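Local coordinates for metallo-carboxypeptidase (Pseudomonas aeruginosa, PDB 4A39), which probably acts as a zinc-dependent carboxypeptidase of the M14 family, removing residues from the C-terminal end of peptide substrates, at residues 235-240 / 248-253. Numbering follows the deposited sequence.
Sequences AGQDLN and AERSPE. With GEM ((2-guanidinoethylmercapto)succinic acid), chain D.
Arg250 reaches across to Gln237 and makes the polar part of the contact, an example of an exposed arginine holding two parts of one loop together. The NE of Arg250 donates to OE1 of Gln237 at 2.8 Å; a lone pair of OE1, in the plane of its carbonyl, receives the N-H, with the amide and guanidinium planes 79° apart. Gln237 CB lies over one face of the Arg250 guanidinium, 3.6 Å from Arg250 NE, while the carbonyls of Ala235 and Gly236 approach it obliquely. A bend at chi2 (63°) folds the Gln237 amide round so that Gln237 NE2 also donates to Asp238 O at 2.9 Å; bonds at both ends fix the amide's rotation.

In this M14 zinc carboxypeptidase, the loop between helices 222-226 and 252-264 brings Asn240 into the ligand pocket. Asp238 closes an Asx turn, OD1 accepting from Asn240 N, and the same oxygen is hydrogen-bonded to NE2 of the zinc ligand His180, which places Asp238 in the second shell of the metal. Beyond the turn, Asn240 ND2 donates almost straight (174°) to O14 of the bound inhibitor.

Nonpolar packing falls to Leu239: both its methyls meet Glu253 of 248-253, CD1 3.8 Å from Glu253 CB, and CD2 also reaches Ser251 CB at 3.9 Å. Glu253, a buried residue, has OE1 beside CD2 and hydrogen-bonded to Asn233 ND2.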
# COMPACT_ATOMS: atom_id res chain seq x y z
N ALA A 235 -7.74 17.08 -1.95
CA ALA A 235 -7.56 18.26 -2.79
C ALA A 235 -7.20 17.92 -4.23
O ALA A 235 -7.04 18.82 -5.06
CB ALA A 235 -6.49 19.18 -2.18
N GLY A 236 -7.08 16.63 -4.54
CA GLY A 236 -6.74 16.22 -5.89
C GLY A 236 -5.26 16.16 -6.20
O GLY A 236 -4.86 16.11 -7.37
N GLN A 237 -4.43 16.17 -5.16
CA GLN A 237 -2.98 16.12 -5.32
C GLN A 237 -2.42 14.71 -5.18
O GLN A 237 -2.83 13.96 -4.30
CB GLN A 237 -2.32 17.03 -4.27
CG GLN A 237 -0.79 16.99 -4.23
CD GLN A 237 -0.16 17.47 -5.52
OE1 GLN A 237 -0.55 18.50 -6.06
NE2 GLN A 237 0.83 16.73 -6.01
N ASP A 238 -1.51 14.34 -6.08
CA ASP A 238 -0.84 13.03 -6.02
C ASP A 238 0.24 13.27 -4.97
O ASP A 238 1.22 13.97 -5.24
CB ASP A 238 -0.18 12.69 -7.36
CG ASP A 238 0.51 11.33 -7.36
OD1 ASP A 238 0.92 10.86 -6.28
OD2 ASP A 238 0.65 10.73 -8.45
N LEU A 239 0.06 12.72 -3.77
CA LEU A 239 1.02 12.93 -2.70
C LEU A 239 2.44 12.52 -3.04
O LEU A 239 3.40 13.12 -2.56
CB LEU A 239 0.56 12.23 -1.42
CG LEU A 239 -0.71 12.80 -0.76
CD1 LEU A 239 -0.95 12.08 0.56
CD2 LEU A 239 -0.54 14.29 -0.51
N ASN A 240 2.60 11.50 -3.89
CA ASN A 240 3.96 11.10 -4.21
C ASN A 240 4.60 11.90 -5.33
O ASN A 240 5.55 11.44 -5.97
CB ASN A 240 4.06 9.60 -4.49
CG ASN A 240 5.43 9.06 -4.17
OD1 ASN A 240 6.06 9.50 -3.20
ND2 ASN A 240 5.91 8.12 -4.96
N ALA A 248 1.19 23.00 3.12
CA ALA A 248 0.42 22.77 4.33
C ALA A 248 -1.07 22.84 3.97
O ALA A 248 -1.92 22.31 4.69
CB ALA A 248 0.76 23.83 5.37
N GLU A 249 -1.36 23.49 2.85
CA GLU A 249 -2.73 23.66 2.38
C GLU A 249 -3.21 22.56 1.44
O GLU A 249 -4.29 21.99 1.63
CB GLU A 249 -2.88 25.02 1.68
CG GLU A 249 -4.27 25.30 1.15
CD GLU A 249 -4.39 26.69 0.54
OE1 GLU A 249 -3.36 27.39 0.44
OE2 GLU A 249 -5.51 27.09 0.15
N ARG A 250 -2.40 22.23 0.44
CA ARG A 250 -2.74 21.22 -0.56
C ARG A 250 -2.26 19.80 -0.26
O ARG A 250 -2.93 18.83 -0.61
CB ARG A 250 -2.22 21.67 -1.93
CG ARG A 250 -2.64 20.78 -3.08
CD ARG A 250 -2.05 21.27 -4.40
NE ARG A 250 -2.46 20.43 -5.52
CZ ARG A 250 -3.70 20.35 -5.99
NH1 ARG A 250 -4.68 21.06 -5.43
NH2 ARG A 250 -3.98 19.55 -7.01
N SER A 251 -1.10 19.68 0.38
CA SER A 251 -0.56 18.35 0.70
C SER A 251 -0.09 18.28 2.15
O SER A 251 1.04 17.90 2.43
CB SER A 251 0.59 18.01 -0.25
OG SER A 251 1.50 19.09 -0.40
N PRO A 252 -0.98 18.63 3.10
CA PRO A 252 -0.64 18.61 4.53
C PRO A 252 -0.08 17.29 5.03
O PRO A 252 0.72 17.25 5.96
CB PRO A 252 -1.97 18.98 5.20
CG PRO A 252 -2.99 18.44 4.23
CD PRO A 252 -2.42 18.86 2.91
N GLU A 253 -0.52 16.20 4.40
CA GLU A 253 -0.05 14.87 4.79
C GLU A 253 1.46 14.75 4.60
O GLU A 253 2.17 14.22 5.45
CB GLU A 253 -0.77 13.81 3.96
CG GLU A 253 -2.29 13.80 4.15
CD GLU A 253 -3.05 14.70 3.17
OE1 GLU A 253 -2.42 15.47 2.41
OE2 GLU A 253 -4.29 14.63 3.17
C8 GEM D . 5.35 5.04 -8.00
S7 GEM D . 6.10 4.88 -6.34
C6 GEM D . 7.87 4.79 -6.78
C5 GEM D . 8.16 4.18 -8.15
N3 GEM D . 7.75 5.10 -9.22
C1 GEM D . 8.68 5.62 -10.02
N4 GEM D . 9.96 5.32 -9.83
N2 GEM D . 8.34 6.46 -11.00
C9 GEM D . 4.53 6.33 -8.13
O14 GEM D . 4.55 7.13 -7.17
O15 GEM D . 3.89 6.48 -9.19
C10 GEM D . 4.50 3.82 -8.35
C11 GEM D . 3.33 3.65 -7.38
O12 GEM D . 3.19 2.54 -6.83
O13 GEM D . 2.58 4.64 -7.21